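Local coordinates for protein cytosine-specific methyltransferase (Escherichia coli O157:H7 EDL933, PDB 3G7U) that probably methylates carbon 5 of cytosine in DNA, with S-adenosyl-L-methionine as the methyl donor, at residues S154-P159 against F183-I188; P148-A153 against I161-F166; K194-G199 against G224-K229. All coordinates share one frame; numbering follows the deposited sequence.

From the N terminus, strand 143-152 enters contact 2 at 148-153, and 154-159, part of the connection that follows, is the first half of contact 1. The chain re-enters contact 2 at 161-166, closing a hairpin with seven residues between the segments. Contact 1 closes at 183-188, 23 residues after its first segment ends, strand 163-171 included. Contacts 1 and 2 therefore cross, and they touch where Tyr156 packs on Val151. Contact 3 follows in series: 194-199 meets 224-229 and closes a loop of 24 residues. It meets contact 1 through Pro159, which packs on Ala196 and Phe226. Together they tie the antiparallel edge of the central sheet to the chain beyond it.

Contact 1: residues S154-P159 against F183-I188; sequences SDYGAP and FMPKMI
Tyr156 and Pro185 meet in the close-fitting part of this contact. The proline ring lies over one face of the phenol, displaced toward its rim and crossing it at about a right angle, and Pro185 CG stands 4.1 Å from the centroid of the Tyr156 ring, 17° off the normal, in a CH-pi contact. At the far end of the ring, Tyr156 OH gives its hydrogen to Phe183 O at 2.7 Å. The carbonyl is met at a C=O...donor angle of 152°, from somewhat out of its plane, while Phe183 O itself lies near the plane of the phenol, at its edge. This bond holds the hydroxyl end in place, and Pro185 packs over one face. CG is anti to the carbonyl carbon (chi1 -66°), which carries the hydroxyl to the carbonyl of Phe183.

The 3-10 turn at 154-156 belongs to the connection of the hairpin formed by strands 143-152 and 163-171, at the edge of the Rossmann-like methyltransferase sheet; 183-188 lies in the loop that leaves that hairpin. Helix 353-367 backs both loops: Tyr358 meets Tyr156 edge-to-face, and its hydroxyl is hydrogen-bonded to Lys186 N.

Equally close is the fit of aliphatic groups against backbone. Ile188 CG2 sits 3.4 Å from Gly157 N and 3.5 Å from Tyr156 C, close against a residue with no side chain of its own. Pro185 CB lies 3.3 Å from Asp155 O. The solvent side is looser: Asp155 is exposed, and the nearest approach of its side chain, Asp155 CB to Pro185 CG, is 4.3 Å. Lys186 and Met187 are exposed as well, Lys186 directed away and Met187 poorly ordered.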
ATOM      1  N   SER A 154       1.644 -12.291  -3.187  1.00 26.00           N
ATOM      2  CA  SER A 154       1.756 -12.940  -4.504  1.00 28.77           C
ATOM      3  C   SER A 154       0.561 -13.866  -4.847  1.00 30.28           C
ATOM      4  O   SER A 154       0.220 -14.048  -6.030  1.00 31.09           O
ATOM      5  CB  SER A 154       3.088 -13.687  -4.622  1.00 29.53           C
ATOM      6  OG  SER A 154       3.314 -14.525  -3.516  1.00 35.00           O
ATOM      7  N   ASP A 155      -0.103 -14.372  -3.805  1.00 29.84           N
ATOM      8  CA  ASP A 155      -1.340 -15.148  -3.968  1.00 31.05           C
ATOM      9  C   ASP A 155      -2.458 -14.282  -4.543  1.00 32.03           C
ATOM     10  O   ASP A 155      -3.415 -14.814  -5.085  1.00 34.55           O
ATOM     11  CB  ASP A 155      -1.787 -15.747  -2.639  1.00 31.49           C
ATOM     12  CG  ASP A 155      -0.852 -16.823  -2.122  1.00 35.70           C
ATOM     13  OD1 ASP A 155      -0.038 -17.368  -2.902  1.00 38.83           O
ATOM     14  OD2 ASP A 155      -0.928 -17.142  -0.916  1.00 39.89           O
ATOM     15  N   TYR A 156      -2.339 -12.947  -4.445  1.00 27.63           N
ATOM     16  CA  TYR A 156      -3.365 -12.070  -5.024  1.00 29.59           C
ATOM     17  C   TYR A 156      -2.945 -11.408  -6.313  1.00 28.29           C
ATOM     18  O   TYR A 156      -3.664 -10.557  -6.854  1.00 30.35           O
ATOM     19  CB  TYR A 156      -3.839 -11.025  -4.013  1.00 32.46           C
ATOM     20  CG  TYR A 156      -4.559 -11.652  -2.858  1.00 32.18           C
ATOM     21  CD1 TYR A 156      -5.953 -11.692  -2.822  1.00 33.75           C
ATOM     22  CD2 TYR A 156      -3.854 -12.231  -1.809  1.00 29.29           C
ATOM     23  CE1 TYR A 156      -6.626 -12.287  -1.754  1.00 36.59           C
ATOM     24  CE2 TYR A 156      -4.506 -12.815  -0.730  1.00 38.08           C
ATOM     25  CZ  TYR A 156      -5.889 -12.850  -0.719  1.00 38.15           C
ATOM     26  OH  TYR A 156      -6.525 -13.417   0.343  1.00 37.25           O
ATOM     27  N   GLY A 157      -1.812 -11.836  -6.853  1.00 27.63           N
ATOM     28  CA  GLY A 157      -1.423 -11.361  -8.171  1.00 26.17           C
ATOM     29  C   GLY A 157      -0.553 -10.111  -8.075  1.00 26.85           C
ATOM     30  O   GLY A 157      -0.408  -9.412  -9.061  1.00 28.65           O
ATOM     31  N   ALA A 158       0.009  -9.812  -6.919  1.00 24.96           N
ATOM     32  CA  ALA A 158       1.083  -8.836  -6.808  1.00 27.05           C
ATOM     33  C   ALA A 158       2.445  -9.485  -6.959  1.00 25.82           C
ATOM     34  O   ALA A 158       2.599 -10.581  -6.598  1.00 28.15           O
ATOM     35  CB  ALA A 158       1.009  -8.156  -5.532  1.00 28.46           C
ATOM     36  N   PRO A 159       3.437  -8.787  -7.481  1.00 25.21           N
ATOM     37  CA  PRO A 159       4.712  -9.426  -7.777  1.00 24.05           C
ATOM     38  C   PRO A 159       5.639  -9.525  -6.604  1.00 26.18           C
ATOM     39  O   PRO A 159       6.785  -9.480  -6.801  1.00 30.78           O
ATOM     40  CB  PRO A 159       5.335  -8.495  -8.802  1.00 19.31           C
ATOM     41  CG  PRO A 159       4.277  -7.726  -9.329  1.00 22.53           C
ATOM     42  CD  PRO A 159       3.271  -7.567  -8.267  1.00 23.10           C
ATOM     43  N   PHE A 183     -12.784 -13.442   0.848  1.00 34.21           N
ATOM     44  CA  PHE A 183     -11.414 -12.895   0.927  1.00 38.95           C
ATOM     45  C   PHE A 183     -10.325 -13.742   0.249  1.00 43.30           C
ATOM     46  O   PHE A 183      -9.181 -13.285   0.075  1.00 42.20           O
ATOM     47  CB  PHE A 183     -11.019 -12.637   2.382  1.00 35.18           C
ATOM     48  CG  PHE A 183     -11.945 -11.696   3.098  1.00 38.16           C
ATOM     49  CD1 PHE A 183     -12.170 -10.417   2.600  1.00 30.02           C
ATOM     50  CD2 PHE A 183     -12.615 -12.099   4.261  1.00 36.49           C
ATOM     51  CE1 PHE A 183     -13.052  -9.530   3.257  1.00 36.88           C
ATOM     52  CE2 PHE A 183     -13.494 -11.226   4.937  1.00 37.25           C
ATOM     53  CZ  PHE A 183     -13.714  -9.935   4.436  1.00 34.72           C
ATOM     54  N   MET A 184     -10.676 -14.976  -0.115  1.00 42.87           N
ATOM     55  CA  MET A 184      -9.729 -15.911  -0.696  1.00 40.93           C
ATOM     56  C   MET A 184      -9.538 -15.552  -2.136  1.00 40.79           C
ATOM     57  O   MET A 184     -10.500 -15.154  -2.800  1.00 41.28           O
ATOM     58  CB  MET A 184     -10.304 -17.333  -0.653  1.00 44.54           C
ATOM     59  CG  MET A 184     -10.199 -18.046   0.652  1.00 47.15           C
ATOM     60  SD  MET A 184     -11.274 -19.512   0.553  1.00 37.34           S
ATOM     61  CE  MET A 184     -10.421 -20.534  -0.683  1.00 43.27           C
ATOM     62  N   PRO A 185      -8.309 -15.749  -2.657  1.00 43.21           N
ATOM     63  CA  PRO A 185      -8.044 -15.462  -4.055  1.00 45.75           C
ATOM     64  C   PRO A 185      -8.596 -16.531  -4.992  1.00 50.72           C
ATOM     65  O   PRO A 185      -8.396 -17.728  -4.772  1.00 51.72           O
ATOM     66  CB  PRO A 185      -6.518 -15.424  -4.130  1.00 46.31           C
ATOM     67  CG  PRO A 185      -6.025 -16.147  -2.925  1.00 43.37           C
ATOM     68  CD  PRO A 185      -7.125 -16.258  -1.938  1.00 41.08           C
ATOM     69  N   LYS A 186      -9.300 -16.088  -6.023  1.00 52.48           N
ATOM     70  CA  LYS A 186      -9.801 -16.999  -7.024  1.00 60.73           C
ATOM     71  C   LYS A 186      -9.617 -16.427  -8.418  1.00 61.13           C
ATOM     72  O   LYS A 186      -9.835 -15.230  -8.636  1.00 62.40           O
ATOM     73  CB  LYS A 186     -11.260 -17.404  -6.741  1.00 62.72           C
ATOM     74  CG  LYS A 186     -12.284 -16.280  -6.615  1.00 67.57           C
ATOM     75  CD  LYS A 186     -13.701 -16.856  -6.652  1.00 68.85           C
ATOM     76  CE  LYS A 186     -14.732 -15.775  -6.918  1.00 74.44           C
ATOM     77  NZ  LYS A 186     -15.921 -16.318  -7.631  1.00 77.37           N
ATOM     78  N   MET A 187      -9.192 -17.296  -9.341  1.00 60.91           N
ATOM     79  CA  MET A 187      -8.894 -16.947 -10.740  1.00 64.23           C
ATOM     80  C   MET A 187      -7.731 -15.953 -10.873  1.00 56.65           C
ATOM     81  O   MET A 187      -7.765 -15.053 -11.725  1.00 54.31           O
ATOM     82  CB  MET A 187     -10.140 -16.417 -11.474  1.00 66.36           C
ATOM     83  CG  MET A 187     -11.183 -17.474 -11.863  1.00 73.92           C
ATOM     84  SD  MET A 187     -12.553 -16.688 -12.758  1.00 76.29           S
ATOM     85  CE  MET A 187     -11.815 -16.389 -14.380  1.00 75.76           C
ATOM     86  N   ILE A 188      -6.712 -16.131 -10.030  1.00 51.88           N
ATOM     87  CA  ILE A 188      -5.553 -15.221  -9.988  1.00 49.50           C
ATOM     88  C   ILE A 188      -4.335 -15.766 -10.732  1.00 46.65           C
ATOM     89  O   ILE A 188      -3.767 -16.770 -10.330  1.00 46.06           O
ATOM     90  CB  ILE A 188      -5.107 -14.900  -8.521  1.00 47.83           C
ATOM     91  CG1 ILE A 188      -6.217 -14.220  -7.711  1.00 49.15           C
ATOM     92  CG2 ILE A 188      -3.884 -14.011  -8.529  1.00 49.39           C
ATOM     93  CD1 ILE A 188      -6.687 -12.876  -8.257  1.00 47.20           C
TER

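Contact 2: residues P148-A153 against I161-F166; sequences PIKVKA and IRTRYF
Ile149 with Phe166 and Val151 with Arg164 are the hydrogen-bonded pairs of an antiparallel hairpin whose short strand segments, 149-152 and 163-166, run at 155° to each other. Phe166 N to Ile149 O is the shortest of these bonds at 2.8 Å, Arg164 N to Val151 O is 3.1 Å, and Ala153 N carries the pairing past the strand end to Arg162 O at 3.0 Å.

On the more exposed face, the extended chain of Lys150 runs obliquely across the ring of Tyr165, with Lys150 CG 4.2 Å from the ring centroid in a CH-pi contact. Its CG is anti to the backbone N (chi1 -169°), which lays the methylenes over the phenol and brings NZ to 3.6 Å from Tyr165 OH, too far for a hydrogen bond. Further along this face, Lys152 CG lies 3.5 Å from Ile161 O.

These are the last two strands of the class I methyltransferase sheet, and Arg162 and Arg164 probably correspond to the arginines of motif VIII in C5-methyltransferases. In the modelled conformers Arg164 forms a salt bridge with Glu118, on the adjoining strand 114-119, and Arg162 is hydrogen-bonded to Gly348.

The face carrying Ile149, Val151 and Phe166 packs by apolar contacts, with Arg164 on the same face. Val151 CG2 meets the edge of the Phe166 ring, 3.6 Å from Phe166 CE2, and the two side chains cross at about a right angle; Val355 of helix 353-367 covers both.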
ATOM      1  N   PRO A 148      -7.622 -13.314  12.611  1.00 26.66           N
ATOM      2  CA  PRO A 148      -6.626 -12.675  11.741  1.00 30.40           C
ATOM      3  C   PRO A 148      -6.478 -13.357  10.394  1.00 32.51           C
ATOM      4  O   PRO A 148      -6.460 -14.592  10.304  1.00 31.49           O
ATOM      5  CB  PRO A 148      -5.344 -12.843  12.510  1.00 32.68           C
ATOM      6  CG  PRO A 148      -5.765 -12.954  13.924  1.00 36.23           C
ATOM      7  CD  PRO A 148      -7.039 -13.695  13.909  1.00 31.60           C
ATOM      8  N   ILE A 149      -6.408 -12.535   9.356  1.00 30.41           N
ATOM      9  CA  ILE A 149      -6.211 -12.966   7.982  1.00 30.83           C
ATOM     10  C   ILE A 149      -4.719 -12.689   7.722  1.00 33.54           C
ATOM     11  O   ILE A 149      -4.259 -11.578   7.891  1.00 29.03           O
ATOM     12  CB  ILE A 149      -7.174 -12.169   7.053  1.00 32.96           C
ATOM     13  CG1 ILE A 149      -8.636 -12.570   7.321  1.00 32.72           C
ATOM     14  CG2 ILE A 149      -6.878 -12.392   5.599  1.00 35.67           C
ATOM     15  CD1 ILE A 149      -9.625 -11.853   6.461  1.00 38.27           C
ATOM     16  N   LYS A 150      -3.932 -13.717   7.427  1.00 30.83           N
ATOM     17  CA  LYS A 150      -2.511 -13.520   7.123  1.00 31.07           C
ATOM     18  C   LYS A 150      -2.388 -13.841   5.650  1.00 29.68           C
ATOM     19  O   LYS A 150      -2.772 -14.933   5.200  1.00 30.98           O
ATOM     20  CB  LYS A 150      -1.614 -14.425   7.975  1.00 33.03           C
ATOM     21  CG  LYS A 150      -0.123 -14.060   7.878  1.00 35.78           C
ATOM     22  CD  LYS A 150       0.758 -14.984   8.738  1.00 38.15           C
ATOM     23  CE  LYS A 150       2.186 -14.431   8.802  1.00 44.16           C
ATOM     24  NZ  LYS A 150       3.196 -15.219   9.642  1.00 41.64           N
ATOM     25  N   VAL A 151      -1.954 -12.876   4.852  1.00 28.78           N
ATOM     26  CA  VAL A 151      -1.926 -13.116   3.405  1.00 31.94           C
ATOM     27  C   VAL A 151      -0.529 -12.949   2.851  1.00 29.26           C
ATOM     28  O   VAL A 151       0.253 -12.209   3.407  1.00 30.32           O
ATOM     29  CB  VAL A 151      -2.890 -12.209   2.603  1.00 36.63           C
ATOM     30  CG1 VAL A 151      -4.346 -12.476   2.971  1.00 42.96           C
ATOM     31  CG2 VAL A 151      -2.549 -10.752   2.795  1.00 32.75           C
ATOM     32  N   LYS A 152      -0.255 -13.625   1.747  1.00 29.07           N
ATOM     33  CA  LYS A 152       0.995 -13.455   1.003  1.00 32.47           C
ATOM     34  C   LYS A 152       0.563 -12.727  -0.260  1.00 26.02           C
ATOM     35  O   LYS A 152      -0.316 -13.178  -0.958  1.00 30.00           O
ATOM     36  CB  LYS A 152       1.612 -14.828   0.674  1.00 34.23           C
ATOM     37  CG  LYS A 152       3.055 -14.791   0.137  1.00 41.64           C
ATOM     38  CD  LYS A 152       3.666 -16.200  -0.013  1.00 42.63           C
ATOM     39  CE  LYS A 152       3.088 -16.932  -1.227  1.00 52.46           C
ATOM     40  NZ  LYS A 152       3.599 -18.339  -1.409  1.00 54.52           N
ATOM     41  N   ALA A 153       1.188 -11.590  -0.544  1.00 25.56           N
ATOM     42  CA  ALA A 153       0.735 -10.732  -1.617  1.00 24.81           C
ATOM     43  C   ALA A 153       0.685 -11.405  -2.948  1.00 23.29           C
ATOM     44  O   ALA A 153      -0.207 -11.120  -3.777  1.00 25.69           O
ATOM     45  CB  ALA A 153       1.600  -9.434  -1.686  1.00 24.82           C
ATOM     46  N   ILE A 161       6.327 -11.214  -2.464  1.00 31.03           N
ATOM     47  CA  ILE A 161       5.898 -12.261  -1.536  1.00 33.65           C
ATOM     48  C   ILE A 161       5.693 -11.740  -0.115  1.00 33.81           C
ATOM     49  O   ILE A 161       5.601 -12.542   0.815  1.00 36.94           O
ATOM     50  CB  ILE A 161       6.869 -13.514  -1.515  1.00 34.83           C
ATOM     51  CG1 ILE A 161       8.310 -13.113  -1.182  1.00 39.27           C
ATOM     52  CG2 ILE A 161       6.814 -14.255  -2.825  1.00 37.88           C
ATOM     53  CD1 ILE A 161       9.125 -14.179  -0.500  1.00 46.74           C
ATOM     54  N   ARG A 162       5.610 -10.424   0.078  1.00 28.87           N
ATOM     55  CA  ARG A 162       5.491  -9.866   1.420  0.50 33.22           C
ATOM     56  C   ARG A 162       4.213 -10.351   2.121  1.00 30.49           C
ATOM     57  O   ARG A 162       3.183 -10.517   1.475  1.00 27.79           O
ATOM     58  CB  ARG A 162       5.601  -8.328   1.410  0.50 34.29           C
ATOM     59  CG  ARG A 162       4.466  -7.547   0.736  0.50 37.58           C
ATOM     60  CD  ARG A 162       4.384  -6.121   1.319  0.50 39.31           C
ATOM     61  NE  ARG A 162       5.417  -5.232   0.786  0.50 46.75           N
ATOM     62  CZ  ARG A 162       5.920  -4.173   1.424  0.50 51.47           C
ATOM     63  NH1 ARG A 162       6.853  -3.432   0.839  0.50 50.99           N
ATOM     64  NH2 ARG A 162       5.507  -3.849   2.648  0.50 55.70           N
ATOM     65  N   THR A 163       4.293 -10.588   3.425  1.00 31.65           N
ATOM     66  CA  THR A 163       3.114 -11.023   4.159  1.00 33.76           C
ATOM     67  C   THR A 163       2.566  -9.870   5.004  1.00 32.38           C
ATOM     68  O   THR A 163       3.302  -8.973   5.402  1.00 33.22           O
ATOM     69  CB  THR A 163       3.368 -12.266   5.036  1.00 34.31           C
ATOM     70  OG1 THR A 163       4.395 -11.975   5.977  1.00 41.44           O
ATOM     71  CG2 THR A 163       3.811 -13.455   4.194  1.00 34.93           C
ATOM     72  N   ARG A 164       1.261  -9.920   5.280  1.00 29.94           N
ATOM     73  CA  ARG A 164       0.544  -8.832   5.951  0.50 31.11           C
ATOM     74  C   ARG A 164      -0.563  -9.463   6.777  1.00 28.34           C
ATOM     75  O   ARG A 164      -1.157 -10.409   6.304  1.00 28.02           O
ATOM     76  CB  ARG A 164      -0.142  -7.968   4.882  0.50 30.07           C
ATOM     77  CG  ARG A 164      -0.277  -6.498   5.218  0.50 31.94           C
ATOM     78  CD  ARG A 164       0.980  -5.738   4.823  0.50 29.66           C
ATOM     79  NE  ARG A 164       1.062  -4.437   5.472  0.50 31.11           N
ATOM     80  CZ  ARG A 164       2.041  -3.562   5.267  0.50 32.51           C
ATOM     81  NH1 ARG A 164       2.037  -2.398   5.896  0.50 35.60           N
ATOM     82  NH2 ARG A 164       3.025  -3.843   4.429  0.50 32.09           N
ATOM     83  N   TYR A 165      -0.862  -8.922   7.964  1.00 27.62           N
ATOM     84  CA  TYR A 165      -2.047  -9.365   8.703  1.00 27.06           C
ATOM     85  C   TYR A 165      -3.163  -8.361   8.455  1.00 26.21           C
ATOM     86  O   TYR A 165      -2.909  -7.154   8.423  1.00 28.85           O
ATOM     87  CB  TYR A 165      -1.778  -9.353  10.186  1.00 27.91           C
ATOM     88  CG  TYR A 165      -0.958 -10.512  10.718  1.00 30.85           C
ATOM     89  CD1 TYR A 165      -1.536 -11.764  10.951  1.00 30.79           C
ATOM     90  CD2 TYR A 165       0.378 -10.327  11.049  1.00 29.49           C
ATOM     91  CE1 TYR A 165      -0.770 -12.828  11.480  1.00 32.29           C
ATOM     92  CE2 TYR A 165       1.155 -11.385  11.577  1.00 32.03           C
ATOM     93  CZ  TYR A 165       0.567 -12.618  11.783  1.00 30.00           C
ATOM     94  OH  TYR A 165       1.318 -13.633  12.325  1.00 33.24           O
ATOM     95  N   PHE A 166      -4.388  -8.845   8.274  1.00 24.42           N
ATOM     96  CA  PHE A 166      -5.554  -7.970   8.257  1.00 24.92           C
ATOM     97  C   PHE A 166      -6.491  -8.349   9.382  1.00 25.97           C
ATOM     98  O   PHE A 166      -6.782  -9.527   9.580  1.00 26.08           O
ATOM     99  CB  PHE A 166      -6.265  -8.096   6.941  1.00 20.47           C
ATOM    100  CG  PHE A 166      -5.520  -7.488   5.795  1.00 27.65           C
ATOM    101  CD1 PHE A 166      -5.741  -6.165   5.435  1.00 29.59           C
ATOM    102  CD2 PHE A 166      -4.579  -8.225   5.075  1.00 31.61           C
ATOM    103  CE1 PHE A 166      -5.039  -5.573   4.337  1.00 27.62           C
ATOM    104  CE2 PHE A 166      -3.874  -7.630   3.988  1.00 29.90           C
ATOM    105  CZ  PHE A 166      -4.120  -6.313   3.628  1.00 30.42           C
TER

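Contact 3: residues K194-G199 against G224-K229; sequences KDALYG and GGFYEK
Asp195, Ala196 and Tyr198, at and just beyond the end of the short helix 193-196, receive two aromatic residues from the first turn of helix 225-231. Both helices probably lie between motifs VIII and IX, the variable stretch that in C5-methyltransferases generally carries DNA target recognition.

One hydrogen bond crosses the contact. Tyr227 OH donates to Asp195 O at 2.6 Å, coming from the side of the carbonyl (C=O...donor angle 118°), 30° out of its plane. Tyr227 OH is also hydrogen-bonded to Arg222 NH2, so a neighbouring charge may polarise it. Asp195 O receives, in addition, a weak bond from Tyr198 N within its own turn, and Arg326 of helix 321-328 is hydrogen-bonded to the carbonyls of Ala196 and Tyr198.

Packing contacts flank the crossing bond. Phe226, its CG anti to the backbone N (chi1 177°), extends toward Ala196, where Phe226 CE2 lies 3.7 Å from Ala196 CA and Phe226 CZ 3.8 Å from Ala196 CB. Pro159 packs on both residues. Tyr198 CB packs against the hydroxyl of Tyr227, 4.0 Å from its OH.

The remaining interactions shape the aromatic-bearing turn itself. Phe226 directs its ring edge at Tyr227, with Phe226 CD2 3.8 Å above the plane of the Tyr227 ring. At the helix start Gly224 is the N-cap, and Gly224 N donates to Glu228 OE2 at 3.0 Å, meeting the carboxylate oxygen on its anti side.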
ATOM      1  N   LYS A 194       9.677 -10.667 -14.072  1.00 32.91           N
ATOM      2  CA  LYS A 194       9.811 -10.440 -15.497  1.00 34.05           C
ATOM      3  C   LYS A 194       8.557  -9.842 -16.081  1.00 30.67           C
ATOM      4  O   LYS A 194       8.625  -8.955 -16.924  1.00 33.37           O
ATOM      5  CB  LYS A 194      10.204 -11.765 -16.194  1.00 38.50           C
ATOM      6  CG  LYS A 194      10.014 -11.851 -17.703  1.00 51.73           C
ATOM      7  CD  LYS A 194      10.521 -13.229 -18.210  1.00 48.88           C
ATOM      8  CE  LYS A 194      10.984 -13.199 -19.678  1.00 62.55           C
ATOM      9  NZ  LYS A 194      11.825 -14.415 -20.040  1.00 61.22           N
ATOM     10  N   ASP A 195       7.393 -10.312 -15.638  1.00 32.40           N
ATOM     11  CA  ASP A 195       6.130  -9.762 -16.153  1.00 30.22           C
ATOM     12  C   ASP A 195       5.901  -8.341 -15.649  1.00 26.95           C
ATOM     13  O   ASP A 195       5.369  -7.500 -16.375  1.00 27.22           O
ATOM     14  CB  ASP A 195       4.925 -10.589 -15.681  1.00 35.96           C
ATOM     15  CG  ASP A 195       4.987 -12.054 -16.116  1.00 46.56           C
ATOM     16  OD1 ASP A 195       5.457 -12.339 -17.239  1.00 46.42           O
ATOM     17  OD2 ASP A 195       4.546 -12.916 -15.316  1.00 51.29           O
ATOM     18  N   ALA A 196       6.281  -8.084 -14.399  1.00 25.51           N
ATOM     19  CA  ALA A 196       5.928  -6.768 -13.795  1.00 23.61           C
ATOM     20  C   ALA A 196       6.778  -5.673 -14.414  1.00 26.16           C
ATOM     21  O   ALA A 196       6.301  -4.569 -14.618  1.00 29.32           O
ATOM     22  CB  ALA A 196       6.152  -6.797 -12.283  1.00 25.34           C
ATOM     23  N   LEU A 197       8.011  -6.020 -14.766  1.00 26.58           N
ATOM     24  CA  LEU A 197       9.001  -5.049 -15.287  1.00 25.83           C
ATOM     25  C   LEU A 197       8.982  -4.892 -16.810  1.00 29.20           C
ATOM     26  O   LEU A 197       9.744  -4.089 -17.353  1.00 29.27           O
ATOM     27  CB  LEU A 197      10.397  -5.415 -14.808  1.00 25.75           C
ATOM     28  CG  LEU A 197      10.566  -5.440 -13.296  1.00 28.68           C
ATOM     29  CD1 LEU A 197      12.029  -5.498 -12.932  1.00 31.58           C
ATOM     30  CD2 LEU A 197       9.904  -4.219 -12.659  1.00 25.44           C
ATOM     31  N   TYR A 198       8.056  -5.593 -17.479  1.00 29.41           N
ATOM     32  CA  TYR A 198       7.933  -5.578 -18.942  1.00 30.06           C
ATOM     33  C   TYR A 198       7.826  -4.171 -19.484  1.00 29.40           C
ATOM     34  O   TYR A 198       6.962  -3.385 -19.028  1.00 30.20           O
ATOM     35  CB  TYR A 198       6.685  -6.350 -19.428  1.00 34.19           C
ATOM     36  CG  TYR A 198       6.373  -6.043 -20.889  1.00 33.17           C
ATOM     37  CD1 TYR A 198       7.078  -6.688 -21.901  1.00 34.77           C
ATOM     38  CD2 TYR A 198       5.439  -5.063 -21.254  1.00 32.47           C
ATOM     39  CE1 TYR A 198       6.842  -6.402 -23.236  1.00 31.26           C
ATOM     40  CE2 TYR A 198       5.214  -4.746 -22.587  1.00 37.02           C
ATOM     41  CZ  TYR A 198       5.931  -5.439 -23.564  1.00 37.91           C
ATOM     42  OH  TYR A 198       5.739  -5.180 -24.884  1.00 44.02           O
ATOM     43  N   GLY A 199       8.651  -3.863 -20.490  1.00 23.27           N
ATOM     44  CA  GLY A 199       8.438  -2.651 -21.320  1.00 25.72           C
ATOM     45  C   GLY A 199       9.017  -1.353 -20.773  1.00 24.66           C
ATOM     46  O   GLY A 199       8.911  -0.297 -21.400  1.00 23.38           O
ATOM     47  N   GLY A 224      -3.991  -8.420 -20.121  1.00 47.85           N
ATOM     48  CA  GLY A 224      -4.139  -9.297 -18.971  1.00 45.96           C
ATOM     49  C   GLY A 224      -4.400  -8.498 -17.716  1.00 42.05           C
ATOM     50  O   GLY A 224      -4.133  -7.306 -17.674  1.00 37.82           O
ATOM     51  N   GLY A 225      -4.901  -9.185 -16.698  1.00 38.75           N
ATOM     52  CA  GLY A 225      -5.380  -8.566 -15.470  1.00 40.37           C
ATOM     53  C   GLY A 225      -4.407  -7.584 -14.846  1.00 34.53           C
ATOM     54  O   GLY A 225      -4.791  -6.465 -14.542  1.00 36.22           O
ATOM     55  N   PHE A 226      -3.153  -8.003 -14.690  1.00 35.31           N
ATOM     56  CA  PHE A 226      -2.099  -7.159 -14.089  1.00 29.88           C
ATOM     57  C   PHE A 226      -1.905  -5.848 -14.850  1.00 33.01           C
ATOM     58  O   PHE A 226      -1.785  -4.773 -14.225  1.00 30.00           O
ATOM     59  CB  PHE A 226      -0.780  -7.932 -14.013  1.00 30.92           C
ATOM     60  CG  PHE A 226       0.368  -7.126 -13.467  1.00 29.41           C
ATOM     61  CD1 PHE A 226       0.501  -6.938 -12.088  1.00 31.51           C
ATOM     62  CD2 PHE A 226       1.325  -6.549 -14.325  1.00 30.25           C
ATOM     63  CE1 PHE A 226       1.562  -6.200 -11.566  1.00 31.58           C
ATOM     64  CE2 PHE A 226       2.393  -5.789 -13.793  1.00 26.53           C
ATOM     65  CZ  PHE A 226       2.504  -5.632 -12.403  1.00 29.24           C
ATOM     66  N   TYR A 227      -1.910  -5.932 -16.194  1.00 28.95           N
ATOM     67  CA  TYR A 227      -1.668  -4.772 -17.050  1.00 30.68           C
ATOM     68  C   TYR A 227      -2.839  -3.835 -17.096  1.00 30.79           C
ATOM     69  O   TYR A 227      -2.665  -2.630 -17.299  1.00 31.41           O
ATOM     70  CB  TYR A 227      -1.231  -5.211 -18.467  1.00 31.27           C
ATOM     71  CG  TYR A 227       0.029  -6.034 -18.401  1.00 31.95           C
ATOM     72  CD1 TYR A 227       1.263  -5.433 -18.100  1.00 30.88           C
ATOM     73  CD2 TYR A 227      -0.007  -7.425 -18.564  1.00 27.04           C
ATOM     74  CE1 TYR A 227       2.429  -6.191 -17.980  1.00 28.87           C
ATOM     75  CE2 TYR A 227       1.155  -8.194 -18.455  1.00 30.33           C
ATOM     76  CZ  TYR A 227       2.372  -7.568 -18.171  1.00 32.61           C
ATOM     77  OH  TYR A 227       3.520  -8.308 -18.048  1.00 31.22           O
ATOM     78  N   GLU A 228      -4.050  -4.361 -16.885  1.00 33.90           N
ATOM     79  CA  GLU A 228      -5.233  -3.468 -16.801  1.00 32.33           C
ATOM     80  C   GLU A 228      -5.158  -2.646 -15.520  1.00 31.16           C
ATOM     81  O   GLU A 228      -5.556  -1.487 -15.494  1.00 29.30           O
ATOM     82  CB  GLU A 228      -6.574  -4.233 -16.779  1.00 40.09           C
ATOM     83  CG  GLU A 228      -6.709  -5.487 -17.658  1.00 56.12           C
ATOM     84  CD  GLU A 228      -6.538  -5.259 -19.178  1.00 68.66           C
ATOM     85  OE1 GLU A 228      -6.873  -4.161 -19.690  1.00 69.96           O
ATOM     86  OE2 GLU A 228      -6.073  -6.211 -19.868  1.00 76.29           O
ATOM     87  N   LYS A 229      -4.694  -3.279 -14.455  1.00 27.38           N
ATOM     88  CA  LYS A 229      -4.482  -2.591 -13.166  1.00 29.21           C
ATOM     89  C   LYS A 229      -3.288  -1.640 -13.275  1.00 29.37           C
ATOM     90  O   LYS A 229      -3.272  -0.559 -12.688  1.00 25.87           O
ATOM     91  CB  LYS A 229      -4.240  -3.618 -12.059  1.00 29.91           C
ATOM     92  CG  LYS A 229      -5.468  -4.398 -11.687  1.00 30.85           C
ATOM     93  CD  LYS A 229      -5.326  -5.068 -10.327  1.00 28.43           C
ATOM     94  CE  LYS A 229      -6.649  -5.818  -9.950  1.00 35.70           C
ATOM     95  NZ  LYS A 229      -7.859  -4.926 -10.059  1.00 34.05           N
TER